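Local coordinates for protein glyceraldehyde-3-phosphate dehydrogenase (Sulfolobus solfataricus, PDB 1B7G) that oxidises and phosphorylates glyceraldehyde 3-phosphate to 1,3-bisphosphoglycerate in glycolysis, using NADP in preference to NAD, and forms a homotetramer, at residues M1-V6 and D25-G30; D73-S78 and L100-I105; I249-D254 and F281-Y286; I275-I280 and G333-Y338. The protein carries 1 engineered substitution. All coordinates share one frame; numbering follows the deposited sequence.

Contact 1 (M1-V6 and D25-G30); sequences MVNVAV and DMKLVG. Unlike the reference sequence in segment 1-6: Val2 (reference Ile).
Val2 and Met26 lie side by side and point the same way, CG1 of Val2 resting 3.5 Å from CG of Met26 on the face of the sheet that also carries Val4 and Leu28. Met26 starts with CG beside its own backbone N (chi1 -60°) and then runs extended, which carries its sulfur along to Val4, whose CG2 meets SD at a slant, 4.1 Å away. Farther on, CG2 of Val6 reaches CD1 of Leu28 at 3.9 Å. Asn3 and Lys27 run alongside each other on the other face: OD1 of Asn3 rests against the lysine methylenes, 3.0 Å from CE. Val29 comes across Asn3 at about a right angle, its CG2 3.5 Å from the asparagine CB. The backbones beneath are parallel, with Val2 beside Met26, Asn3 beside Lys27 and Val4 beside Leu28. Donors alternate between the strands, and the bond from Val4 N to Lys27 O is almost straight (175°, 2.9 Å). The short strand axes diverge by 42°, so the pair is strongly twisted. Gly30 O is the last acceptor within the two segments, taking Val6 N. The pair forms the two strands of the beta-alpha-beta unit that opens the Rossmann-type domain. Ile20 of the connecting helix 11-21 packs on Val4, Val6 and Leu28, while helix 304-315 covers Met26 and Val4. The chemistry is thus divided: alternating backbone bonds fix the register, while apolar side chains form the face packed against these two helices.

Contact 2 (D73-S78 and L100-I105); sequences DLIKTS and LQRNAI. Unlike the reference sequence in segment 73-78: Asp73 (reference Tyr).
The guanidinium of Arg102 sits at the C-terminal end of helix 71-77, where the carbonyl oxygens of Ile75, Lys76 and Ser78 converge on one side chain. Its firm bond is from NH2 to Lys76 O, 2.6 Å long and 164° at the hydrogen. The oxygen lies in the guanidinium plane, at its edge, and the donor arrives in the carbonyl plane on a lone pair. NE adds weak bonds to Lys76 O (3.2 Å) and Ile75 O (3.3 Å), and Ser78 O lies 2.7 Å from NE, oblique to the guanidinium plane. A bend at chi2 (-73°) folds the arginine back to this helix end, with CG 3.8 Å from CG2 of Ile75. CG2 of Ile75 also touches CD1 of Leu100 at 3.9 Å, the two side chains crossing at about a right angle. Ile75 O is also gripped from within its own turn by both the amide and the hydroxyl of Ser78. A leucine in place of Arg102 would probably leave Lys76 O without its in-plane donor and the negative end of the helix dipole without the nearby positive charge. Just before the arginine, Gln101, at positive phi, is the C-prime residue of a Schellman motif that ends helix 89-99. Helix 71-77 leads into strand 80-83, so the contact joins its end to the turn between helix 89-99 and strand 103-106. Strand 80-83, helix 89-99 and strand 103-106 form a beta-alpha-beta crossover between adjacent parallel strands, the repeating element of a Rossmann-type nucleotide-binding fold.

Contact 3 (I249-D254 and F281-Y286); sequences ISSKYD and FSDSIY
Ile249 lies alongside Phe281, its CB over one face of the ring and its CG2 3.8 Å from CE2. Both side chains project from the same face of the sheet because their residues form a single parallel bridge, and Leu261 of helix 258-267 packs on both. The bridge is tied by Ser282 N, which donates to Ile249 O at 2.9 Å, tilted 33° from the carbonyl plane. Water 1 donates to that same oxygen and accepts from Asp283 N. One step outward, Ser251 OG donates to OD2 of Asp283 at 2.8 Å, approaching on the syn side but out of the carboxylate plane. The serine hydroxyl sits between its backbone N and carbonyl carbon (chi1 56°), which turns it to the aspartate. Water 2 takes the amide hydrogen of Ser251 and gives one to OD1 of Asp283, 3.0 Å away. Nearby, Ser250 OG accepts from Lys252 N in an ST turn and bonds to the C-terminal carboxylate of Ile340. The contact therefore changes from apolar to polar as strand 246-249 ends and strand 278-288 is interrupted: an aliphatic-aromatic pair is buried, whereas both carboxylate oxygens of exposed Asp283 are engaged by serine or water, which probably steadies its negative charge.

Contact 4 (I275-I280 and G333-Y338); sequences IPEVMI and GILKGY
OE2 of Glu277 takes the backbone amide of Leu335 at 2.7 Å, with 159° at the hydrogen, and is met on the anti side of the carboxylate, 27° out of its plane. OE2 of Glu277 also lies against the chain beside that amide, 3.4 Å from CA of Ile334 and 3.5 Å from CB of Leu335. Next to it, CG of Pro276 touches CD1 of Ile334 at 3.8 Å, the two side chains meeting at a slant. What turns the carboxylate to the amide of Leu335 is a bend at chi2 (87°), while CG of Glu277 lies 3.6 Å from Leu335 O. In the next shell, Arg270 forms a salt bridge to OE2 and a weak bond to Gly333 O, linking the glutamate to the start of the tail. Gly333, at positive phi, ends helix 321-331 in a Schellman motif and sends the chain toward Glu277. With the carboxylate of Glu277 cut back to an alanine methyl, the amide of Leu335 is likely to lose its acceptor and Arg270 this partner for its charge, letting the tail shift more easily. Outward from here, Leu335 and Glu277 both pack on Val247. The strand that Glu277 leads into, 278-288, runs between strands 246-249 and 291-298, and its Val278 rests on helix 139-152.

How the contacts relate
Contacts 1 and 2 belong to the N-terminal Rossmann-type sheet and touch, their centres 11 Å apart: Ala5 and Val29 of contact 1 pack on Leu74, Thr77 and Ser78 of contact 2. Contacts 3 and 4 share strand 278-288 of the C-terminal domain, with centres 14 Å apart; Ile249 N probably bonds to Ile280 O, and Tyr338 packs on Ser250 and Ser282. The two pairs remain separate, the nearest atoms of contacts 1 and 4 being about 13 Å apart. In side-chain terms, Val6 lies about 7 Å from Ile12, a probable cofactor-binding residue, Pro276 about 10 Å from Cys139 of the catalytic site, and Phe281 about 10 Å from His219.

Contact 1 (M1-V6 and D25-G30)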
loop_
_atom_site.group_PDB
_atom_site.type_symbol
_atom_site.label_atom_id
_atom_site.label_comp_id
_atom_site.label_asym_id
_atom_site.label_seq_id
_atom_site.Cartn_x
_atom_site.Cartn_y
_atom_site.Cartn_z
ATOM N N MET A 1 3.640 16.499 -28.425
ATOM C CA MET A 1 2.308 17.072 -28.019
ATOM C C MET A 1 2.556 18.222 -27.060
ATOM O O MET A 1 3.122 19.236 -27.502
ATOM C CB MET A 1 1.423 15.986 -27.461
ATOM C CG MET A 1 2.075 14.754 -26.866
ATOM S SD MET A 1 0.941 13.346 -26.938
ATOM C CE MET A 1 2.045 12.005 -26.449
ATOM N N VAL A 2 2.134 18.088 -25.790
ATOM C CA VAL A 2 2.656 19.052 -24.820
ATOM C C VAL A 2 3.764 18.243 -24.136
ATOM O O VAL A 2 3.514 17.114 -23.707
ATOM C CB VAL A 2 1.682 19.741 -23.902
ATOM C CG1 VAL A 2 1.480 19.080 -22.551
ATOM C CG2 VAL A 2 2.121 21.193 -23.676
ATOM N N ASN A 3 4.989 18.710 -24.229
ATOM C CA ASN A 3 6.127 18.050 -23.615
ATOM C C ASN A 3 6.248 18.524 -22.161
ATOM O O ASN A 3 6.413 19.717 -21.967
ATOM C CB ASN A 3 7.421 18.455 -24.362
ATOM C CG ASN A 3 7.489 17.782 -25.744
ATOM O OD1 ASN A 3 6.887 16.722 -25.891
ATOM N ND2 ASN A 3 8.205 18.389 -26.689
ATOM N N VAL A 4 6.175 17.601 -21.196
ATOM C CA VAL A 4 6.201 17.995 -19.786
ATOM C C VAL A 4 7.390 17.411 -19.035
ATOM O O VAL A 4 7.663 16.214 -19.040
ATOM C CB VAL A 4 4.936 17.543 -19.014
ATOM C CG1 VAL A 4 4.892 18.202 -17.629
ATOM C CG2 VAL A 4 3.665 17.802 -19.769
ATOM N N ALA A 5 8.054 18.310 -18.294
ATOM C CA ALA A 5 9.119 17.930 -17.377
ATOM C C ALA A 5 8.586 17.866 -15.922
ATOM O O ALA A 5 7.727 18.660 -15.590
ATOM C CB ALA A 5 10.168 19.040 -17.454
ATOM N N VAL A 6 9.104 17.009 -15.072
ATOM C CA VAL A 6 8.822 16.952 -13.647
ATOM C C VAL A 6 10.107 17.172 -12.847
ATOM O O VAL A 6 11.018 16.362 -12.827
ATOM C CB VAL A 6 8.189 15.640 -13.146
ATOM C CG1 VAL A 6 7.877 15.720 -11.663
ATOM C CG2 VAL A 6 6.925 15.319 -13.931
ATOM N N ASP A 25 -2.673 13.777 -24.401
ATOM C CA ASP A 25 -2.126 14.972 -25.040
ATOM C C ASP A 25 -0.851 15.460 -24.447
ATOM O O ASP A 25 -0.396 16.609 -24.644
ATOM C CB ASP A 25 -3.189 16.107 -25.002
ATOM C CG ASP A 25 -3.612 16.433 -23.561
ATOM O OD1 ASP A 25 -3.490 15.579 -22.665
ATOM O OD2 ASP A 25 -4.096 17.549 -23.335
ATOM N N MET A 26 -0.211 14.621 -23.614
ATOM C CA MET A 26 1.046 15.023 -23.024
ATOM C C MET A 26 2.096 13.927 -23.190
ATOM O O MET A 26 1.747 12.749 -23.206
ATOM C CB MET A 26 0.818 15.238 -21.496
ATOM C CG MET A 26 -0.208 16.298 -21.178
ATOM S SD MET A 26 -0.233 16.716 -19.389
ATOM C CE MET A 26 -1.662 17.758 -19.338
ATOM N N LYS A 27 3.353 14.302 -23.129
ATOM C CA LYS A 27 4.400 13.277 -23.092
ATOM C C LYS A 27 5.401 13.685 -22.012
ATOM O O LYS A 27 5.799 14.845 -21.936
ATOM C CB LYS A 27 5.054 13.022 -24.436
ATOM C CG LYS A 27 6.300 13.750 -24.836
ATOM C CD LYS A 27 6.530 13.655 -26.347
ATOM C CE LYS A 27 7.949 14.016 -26.743
ATOM N NZ LYS A 27 8.091 14.213 -28.216
ATOM N N LEU A 28 5.791 12.702 -21.202
ATOM C CA LEU A 28 6.784 12.951 -20.171
ATOM C C LEU A 28 8.177 13.054 -20.793
ATOM O O LEU A 28 8.713 12.049 -21.252
ATOM C CB LEU A 28 6.781 11.838 -19.127
ATOM C CG LEU A 28 7.851 11.957 -18.025
ATOM C CD1 LEU A 28 7.600 13.146 -17.107
ATOM C CD2 LEU A 28 7.860 10.667 -17.199
ATOM N N VAL A 29 8.804 14.208 -20.680
ATOM C CA VAL A 29 10.144 14.415 -21.225
ATOM C C VAL A 29 11.170 13.761 -20.334
ATOM O O VAL A 29 12.163 13.185 -20.777
ATOM C CB VAL A 29 10.468 15.922 -21.359
ATOM C CG1 VAL A 29 11.947 16.164 -21.564
ATOM C CG2 VAL A 29 9.673 16.542 -22.508
ATOM N N GLY A 30 10.965 13.868 -19.012
ATOM C CA GLY A 30 11.962 13.301 -18.094
ATOM C C GLY A 30 11.701 13.906 -16.699
ATOM O O GLY A 30 10.788 14.725 -16.556
#

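Contact 2 (D73-S78 and L100-I105)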
loop_
_atom_site.group_PDB
_atom_site.type_symbol
_atom_site.label_atom_id
_atom_site.label_comp_id
_atom_site.label_asym_id
_atom_site.label_seq_id
_atom_site.Cartn_x
_atom_site.Cartn_y
_atom_site.Cartn_z
ATOM N N ASP A 73 18.806 21.503 -18.861
ATOM C CA ASP A 73 18.557 20.784 -20.103
ATOM C C ASP A 73 17.095 20.343 -20.163
ATOM O O ASP A 73 16.411 20.645 -21.158
ATOM C CB ASP A 73 19.447 19.546 -20.221
ATOM C CG ASP A 73 20.890 19.948 -20.553
ATOM O OD1 ASP A 73 21.072 21.023 -21.140
ATOM O OD2 ASP A 73 21.787 19.196 -20.166
ATOM N N LEU A 74 16.674 19.677 -19.085
ATOM C CA LEU A 74 15.317 19.141 -18.964
ATOM C C LEU A 74 14.323 20.270 -19.146
ATOM O O LEU A 74 13.373 20.173 -19.910
ATOM C CB LEU A 74 15.098 18.441 -17.607
ATOM C CG LEU A 74 13.654 18.086 -17.239
ATOM C CD1 LEU A 74 13.046 17.086 -18.217
ATOM C CD2 LEU A 74 13.532 17.509 -15.822
ATOM N N ILE A 75 14.639 21.404 -18.501
ATOM C CA ILE A 75 13.817 22.591 -18.592
ATOM C C ILE A 75 13.717 23.097 -20.016
ATOM O O ILE A 75 12.615 23.311 -20.538
ATOM C CB ILE A 75 14.325 23.701 -17.623
ATOM C CG1 ILE A 75 14.170 23.206 -16.184
ATOM C CG2 ILE A 75 13.462 24.943 -17.842
ATOM C CD1 ILE A 75 15.028 23.900 -15.154
ATOM N N LYS A 76 14.874 23.249 -20.675
ATOM C CA LYS A 76 14.938 23.710 -22.056
ATOM C C LYS A 76 14.149 22.820 -23.008
ATOM O O LYS A 76 13.404 23.310 -23.881
ATOM C CB LYS A 76 16.402 23.838 -22.519
ATOM C CG LYS A 76 17.145 25.071 -22.075
ATOM C CD LYS A 76 18.649 25.074 -22.284
ATOM C CE LYS A 76 19.441 24.745 -21.041
ATOM N NZ LYS A 76 20.919 24.825 -21.209
ATOM N N THR A 77 14.216 21.515 -22.821
ATOM C CA THR A 77 13.486 20.551 -23.640
ATOM C C THR A 77 11.995 20.521 -23.435
ATOM O O THR A 77 11.226 20.111 -24.335
ATOM C CB THR A 77 14.032 19.129 -23.331
ATOM O OG1 THR A 77 15.444 19.158 -23.468
ATOM C CG2 THR A 77 13.450 18.069 -24.242
ATOM N N SER A 78 11.485 20.922 -22.257
ATOM C CA SER A 78 10.029 20.834 -22.082
ATOM C C SER A 78 9.359 22.069 -22.635
ATOM O O SER A 78 10.014 23.075 -22.962
ATOM C CB SER A 78 9.762 20.699 -20.558
ATOM O OG SER A 78 10.226 21.889 -19.922
ATOM N N LEU A 100 14.889 30.840 -18.815
ATOM C CA LEU A 100 14.797 29.814 -19.840
ATOM C C LEU A 100 13.422 29.826 -20.485
ATOM O O LEU A 100 13.095 28.974 -21.304
ATOM C CB LEU A 100 15.177 28.444 -19.307
ATOM C CG LEU A 100 16.593 28.313 -18.729
ATOM C CD1 LEU A 100 16.795 26.950 -18.099
ATOM C CD2 LEU A 100 17.609 28.551 -19.850
ATOM N N GLN A 101 12.639 30.851 -20.184
ATOM C CA GLN A 101 11.337 31.080 -20.772
ATOM C C GLN A 101 10.420 29.880 -20.813
ATOM O O GLN A 101 9.796 29.553 -21.827
ATOM C CB GLN A 101 11.542 31.702 -22.176
ATOM C CG GLN A 101 12.342 33.008 -22.127
ATOM C CD GLN A 101 12.762 33.469 -23.514
ATOM O OE1 GLN A 101 12.160 33.061 -24.518
ATOM N NE2 GLN A 101 13.788 34.308 -23.590
ATOM N N ARG A 102 10.207 29.203 -19.653
ATOM C CA ARG A 102 9.307 28.044 -19.635
ATOM C C ARG A 102 8.218 28.212 -18.571
ATOM O O ARG A 102 8.550 28.619 -17.466
ATOM C CB ARG A 102 10.113 26.777 -19.345
ATOM C CG ARG A 102 11.107 26.419 -20.452
ATOM C CD ARG A 102 10.403 25.888 -21.687
ATOM N NE ARG A 102 11.328 25.477 -22.731
ATOM C CZ ARG A 102 11.737 26.218 -23.756
ATOM N NH1 ARG A 102 11.310 27.459 -23.935
ATOM N NH2 ARG A 102 12.591 25.703 -24.637
ATOM N N ASN A 103 6.965 27.929 -18.924
ATOM C CA ASN A 103 5.844 27.977 -18.000
ATOM C C ASN A 103 6.096 26.937 -16.886
ATOM O O ASN A 103 6.835 25.980 -17.132
ATOM C CB ASN A 103 4.532 27.645 -18.696
ATOM C CG ASN A 103 3.956 28.743 -19.561
ATOM O OD1 ASN A 103 4.597 29.761 -19.809
ATOM N ND2 ASN A 103 2.720 28.585 -20.023
ATOM N N ALA A 104 5.535 27.189 -15.689
ATOM C CA ALA A 104 5.747 26.242 -14.593
ATOM C C ALA A 104 4.579 26.151 -13.595
ATOM O O ALA A 104 3.906 27.133 -13.323
ATOM C CB ALA A 104 7.014 26.538 -13.857
ATOM N N ILE A 105 4.394 24.941 -13.071
ATOM C CA ILE A 105 3.352 24.661 -12.077
ATOM C C ILE A 105 4.041 24.413 -10.725
ATOM O O ILE A 105 4.937 23.536 -10.686
ATOM C CB ILE A 105 2.560 23.391 -12.406
ATOM C CG1 ILE A 105 2.084 23.299 -13.871
ATOM C CG2 ILE A 105 1.357 23.264 -11.475
ATOM C CD1 ILE A 105 1.199 24.439 -14.303
#

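Contact 3 (I249-D254 and F281-Y286)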
loop_
_atom_site.group_PDB
_atom_site.type_symbol
_atom_site.label_atom_id
_atom_site.label_comp_id
_atom_site.label_asym_id
_atom_site.label_seq_id
_atom_site.Cartn_x
_atom_site.Cartn_y
_atom_site.Cartn_z
ATOM N N ILE A 249 -18.042 8.063 2.160
ATOM C CA ILE A 249 -17.718 6.833 2.917
ATOM C C ILE A 249 -18.912 6.546 3.840
ATOM O O ILE A 249 -19.198 7.362 4.744
ATOM C CB ILE A 249 -16.504 7.083 3.830
ATOM C CG1 ILE A 249 -15.311 7.643 3.095
ATOM C CG2 ILE A 249 -16.148 5.823 4.642
ATOM C CD1 ILE A 249 -14.694 6.888 1.958
ATOM N N SER A 250 -19.620 5.477 3.605
ATOM C CA SER A 250 -20.765 5.062 4.393
ATOM C C SER A 250 -20.307 4.354 5.668
ATOM O O SER A 250 -19.127 4.086 5.849
ATOM C CB SER A 250 -21.660 4.118 3.569
ATOM O OG SER A 250 -21.151 2.789 3.541
ATOM N N SER A 251 -21.262 3.964 6.509
ATOM C CA SER A 251 -20.896 3.176 7.708
ATOM C C SER A 251 -21.435 1.764 7.537
ATOM O O SER A 251 -21.678 1.050 8.496
ATOM C CB SER A 251 -21.573 3.858 8.921
ATOM O OG SER A 251 -22.965 3.925 8.646
ATOM N N LYS A 252 -21.684 1.352 6.300
ATOM C CA LYS A 252 -22.274 0.049 6.019
ATOM C C LYS A 252 -21.302 -1.116 6.080
ATOM O O LYS A 252 -21.671 -2.244 6.410
ATOM C CB LYS A 252 -22.915 0.132 4.625
ATOM C CG LYS A 252 -23.697 -1.088 4.181
ATOM C CD LYS A 252 -24.585 -0.719 2.988
ATOM C CE LYS A 252 -25.496 -1.868 2.610
ATOM N NZ LYS A 252 -26.189 -1.621 1.305
ATOM N N TYR A 253 -20.069 -0.864 5.649
ATOM C CA TYR A 253 -19.110 -1.974 5.549
ATOM C C TYR A 253 -17.980 -1.896 6.528
ATOM O O TYR A 253 -16.905 -2.461 6.268
ATOM C CB TYR A 253 -18.656 -2.034 4.087
ATOM C CG TYR A 253 -19.829 -2.213 3.131
ATOM C CD1 TYR A 253 -20.506 -3.425 3.107
ATOM C CD2 TYR A 253 -20.200 -1.205 2.253
ATOM C CE1 TYR A 253 -21.551 -3.638 2.233
ATOM C CE2 TYR A 253 -21.250 -1.396 1.356
ATOM C CZ TYR A 253 -21.900 -2.614 1.356
ATOM O OH TYR A 253 -22.934 -2.818 0.498
ATOM N N ASP A 254 -18.188 -1.251 7.686
ATOM C CA ASP A 254 -17.093 -1.277 8.682
ATOM C C ASP A 254 -15.803 -0.740 8.114
ATOM O O ASP A 254 -14.740 -1.314 8.374
ATOM C CB ASP A 254 -16.965 -2.683 9.291
ATOM C CG ASP A 254 -16.340 -2.633 10.686
ATOM O OD1 ASP A 254 -16.171 -1.544 11.277
ATOM O OD2 ASP A 254 -15.953 -3.722 11.175
ATOM N N PHE A 281 -17.140 11.480 5.241
ATOM C CA PHE A 281 -17.901 10.502 6.025
ATOM C C PHE A 281 -19.370 10.869 6.002
ATOM O O PHE A 281 -19.769 11.914 6.530
ATOM C CB PHE A 281 -17.347 10.450 7.477
ATOM C CG PHE A 281 -15.980 9.785 7.449
ATOM C CD1 PHE A 281 -14.841 10.517 7.174
ATOM C CD2 PHE A 281 -15.893 8.412 7.647
ATOM C CE1 PHE A 281 -13.616 9.899 7.151
ATOM C CE2 PHE A 281 -14.654 7.777 7.603
ATOM C CZ PHE A 281 -13.535 8.529 7.341
ATOM N N SER A 282 -20.164 10.087 5.266
ATOM C CA SER A 282 -21.559 10.379 5.042
ATOM C C SER A 282 -22.436 10.412 6.278
ATOM O O SER A 282 -23.295 11.322 6.340
ATOM C CB SER A 282 -22.190 9.446 3.982
ATOM O OG SER A 282 -22.383 8.147 4.476
ATOM N N ASP A 283 -22.092 9.711 7.344
ATOM C CA ASP A 283 -22.811 9.836 8.606
ATOM C C ASP A 283 -22.433 11.127 9.324
ATOM O O ASP A 283 -23.169 11.497 10.242
ATOM C CB ASP A 283 -22.455 8.658 9.538
ATOM C CG ASP A 283 -23.183 7.385 9.195
ATOM O OD1 ASP A 283 -23.898 7.329 8.174
ATOM O OD2 ASP A 283 -23.055 6.396 9.951
ATOM N N SER A 284 -21.353 11.784 8.913
ATOM C CA SER A 284 -20.887 13.006 9.492
ATOM C C SER A 284 -21.717 14.274 9.002
ATOM O O SER A 284 -21.627 15.290 9.663
ATOM C CB SER A 284 -19.419 13.293 9.286
ATOM O OG SER A 284 -19.114 13.872 8.044
ATOM N N ILE A 285 -22.272 14.168 7.814
ATOM C CA ILE A 285 -22.973 15.255 7.181
ATOM C C ILE A 285 -24.162 15.723 8.001
ATOM O O ILE A 285 -25.244 15.150 8.006
ATOM C CB ILE A 285 -23.381 14.939 5.733
ATOM C CG1 ILE A 285 -22.109 14.657 4.891
ATOM C CG2 ILE A 285 -24.144 16.154 5.179
ATOM C CD1 ILE A 285 -22.500 14.089 3.494
ATOM N N TYR A 286 -23.947 16.867 8.642
ATOM C CA TYR A 286 -24.951 17.495 9.500
ATOM C C TYR A 286 -25.425 18.828 8.937
ATOM O O TYR A 286 -24.664 19.789 8.843
ATOM C CB TYR A 286 -24.332 17.643 10.880
ATOM C CG TYR A 286 -25.130 18.398 11.907
ATOM C CD1 TYR A 286 -25.287 19.780 11.860
ATOM C CD2 TYR A 286 -25.716 17.716 12.959
ATOM C CE1 TYR A 286 -26.026 20.457 12.821
ATOM C CE2 TYR A 286 -26.450 18.379 13.930
ATOM C CZ TYR A 286 -26.593 19.742 13.858
ATOM O OH TYR A 286 -27.333 20.371 14.836
HETATM O O HOH W 1 -19.876 7.687 7.439
HETATM O O HOH W 2 -23.791 5.214 6.064
#

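Contact 4 (I275-I280 and G333-Y338)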
loop_
_atom_site.group_PDB
_atom_site.type_symbol
_atom_site.label_atom_id
_atom_site.label_comp_id
_atom_site.label_asym_id
_atom_site.label_seq_id
_atom_site.Cartn_x
_atom_site.Cartn_y
_atom_site.Cartn_z
ATOM N N ILE A 275 -5.704 7.378 -3.081
ATOM C CA ILE A 275 -7.107 7.799 -3.079
ATOM C C ILE A 275 -7.076 9.328 -3.199
ATOM O O ILE A 275 -7.059 10.059 -2.195
ATOM C CB ILE A 275 -7.909 7.408 -1.863
ATOM C CG1 ILE A 275 -7.968 5.886 -1.625
ATOM C CG2 ILE A 275 -9.333 7.981 -1.859
ATOM C CD1 ILE A 275 -8.617 5.524 -0.297
ATOM N N PRO A 276 -7.093 9.830 -4.436
ATOM C CA PRO A 276 -6.956 11.242 -4.682
ATOM C C PRO A 276 -8.197 12.068 -4.360
ATOM O O PRO A 276 -8.156 13.306 -4.437
ATOM C CB PRO A 276 -6.623 11.356 -6.162
ATOM C CG PRO A 276 -6.505 9.962 -6.695
ATOM C CD PRO A 276 -7.066 9.014 -5.691
ATOM N N GLU A 277 -9.333 11.446 -4.162
ATOM C CA GLU A 277 -10.580 12.101 -3.872
ATOM C C GLU A 277 -10.723 12.520 -2.396
ATOM O O GLU A 277 -10.205 11.808 -1.525
ATOM C CB GLU A 277 -11.746 11.161 -4.187
ATOM C CG GLU A 277 -11.754 10.686 -5.669
ATOM C CD GLU A 277 -10.911 9.453 -5.919
ATOM O OE1 GLU A 277 -10.290 8.924 -4.962
ATOM O OE2 GLU A 277 -10.852 8.996 -7.092
ATOM N N VAL A 278 -11.499 13.555 -2.140
ATOM C CA VAL A 278 -11.808 13.946 -0.735
ATOM C C VAL A 278 -12.760 12.906 -0.199
ATOM O O VAL A 278 -13.734 12.595 -0.913
ATOM C CB VAL A 278 -12.435 15.359 -0.670
ATOM C CG1 VAL A 278 -12.918 15.731 0.740
ATOM C CG2 VAL A 278 -11.393 16.395 -1.094
ATOM N N MET A 279 -12.486 12.284 0.961
ATOM C CA MET A 279 -13.286 11.198 1.487
ATOM C C MET A 279 -14.239 11.671 2.595
ATOM O O MET A 279 -13.808 11.811 3.751
ATOM C CB MET A 279 -12.399 10.073 2.046
ATOM C CG MET A 279 -11.654 9.257 1.001
ATOM S SD MET A 279 -10.130 8.519 1.630
ATOM C CE MET A 279 -8.960 9.793 1.404
ATOM N N ILE A 280 -15.467 12.040 2.239
ATOM C CA ILE A 280 -16.400 12.586 3.224
ATOM C C ILE A 280 -17.172 11.466 3.909
ATOM O O ILE A 280 -17.751 10.601 3.252
ATOM C CB ILE A 280 -17.398 13.573 2.597
ATOM C CG1 ILE A 280 -16.654 14.788 2.038
ATOM C CG2 ILE A 280 -18.458 13.996 3.631
ATOM C CD1 ILE A 280 -17.499 15.778 1.289
ATOM N N GLY A 333 -8.577 7.444 -13.390
ATOM C CA GLY A 333 -9.547 6.640 -12.675
ATOM C C GLY A 333 -10.098 7.343 -11.439
ATOM O O GLY A 333 -10.283 6.689 -10.410
ATOM N N ILE A 334 -10.413 8.625 -11.561
ATOM C CA ILE A 334 -10.932 9.415 -10.447
ATOM C C ILE A 334 -12.384 9.034 -10.205
ATOM O O ILE A 334 -13.126 8.740 -11.139
ATOM C CB ILE A 334 -10.784 10.917 -10.721
ATOM C CG1 ILE A 334 -9.331 11.352 -10.898
ATOM C CG2 ILE A 334 -11.445 11.774 -9.644
ATOM C CD1 ILE A 334 -8.363 10.865 -9.830
ATOM N N LEU A 335 -12.796 8.939 -8.948
ATOM C CA LEU A 335 -14.152 8.519 -8.632
ATOM C C LEU A 335 -15.082 9.607 -8.160
ATOM O O LEU A 335 -14.671 10.668 -7.743
ATOM C CB LEU A 335 -14.028 7.462 -7.492
ATOM C CG LEU A 335 -13.169 6.241 -7.814
ATOM C CD1 LEU A 335 -12.955 5.392 -6.542
ATOM C CD2 LEU A 335 -13.822 5.399 -8.913
ATOM N N LYS A 336 -16.364 9.280 -8.057
ATOM C CA LYS A 336 -17.355 10.147 -7.412
ATOM C C LYS A 336 -18.318 9.173 -6.713
ATOM O O LYS A 336 -18.135 7.971 -6.885
ATOM C CB LYS A 336 -18.128 11.043 -8.396
ATOM C CG LYS A 336 -19.015 10.169 -9.316
ATOM C CD LYS A 336 -19.862 11.056 -10.239
ATOM C CE LYS A 336 -20.570 10.057 -11.216
ATOM N NZ LYS A 336 -21.494 10.858 -12.083
ATOM N N GLY A 337 -19.288 9.651 -5.967
ATOM C CA GLY A 337 -20.273 8.813 -5.311
ATOM C C GLY A 337 -19.650 8.118 -4.091
ATOM O O GLY A 337 -18.650 8.597 -3.546
ATOM N N TYR A 338 -20.195 6.984 -3.704
ATOM C CA TYR A 338 -19.685 6.205 -2.590
ATOM C C TYR A 338 -18.455 5.408 -2.963
ATOM O O TYR A 338 -18.403 4.708 -3.986
ATOM C CB TYR A 338 -20.764 5.297 -1.976
ATOM C CG TYR A 338 -21.715 6.046 -1.063
ATOM C CD1 TYR A 338 -21.407 6.247 0.290
ATOM C CD2 TYR A 338 -22.927 6.546 -1.547
ATOM C CE1 TYR A 338 -22.286 6.937 1.117
ATOM C CE2 TYR A 338 -23.790 7.244 -0.731
ATOM C CZ TYR A 338 -23.463 7.432 0.603
ATOM O OH TYR A 338 -24.325 8.120 1.404
#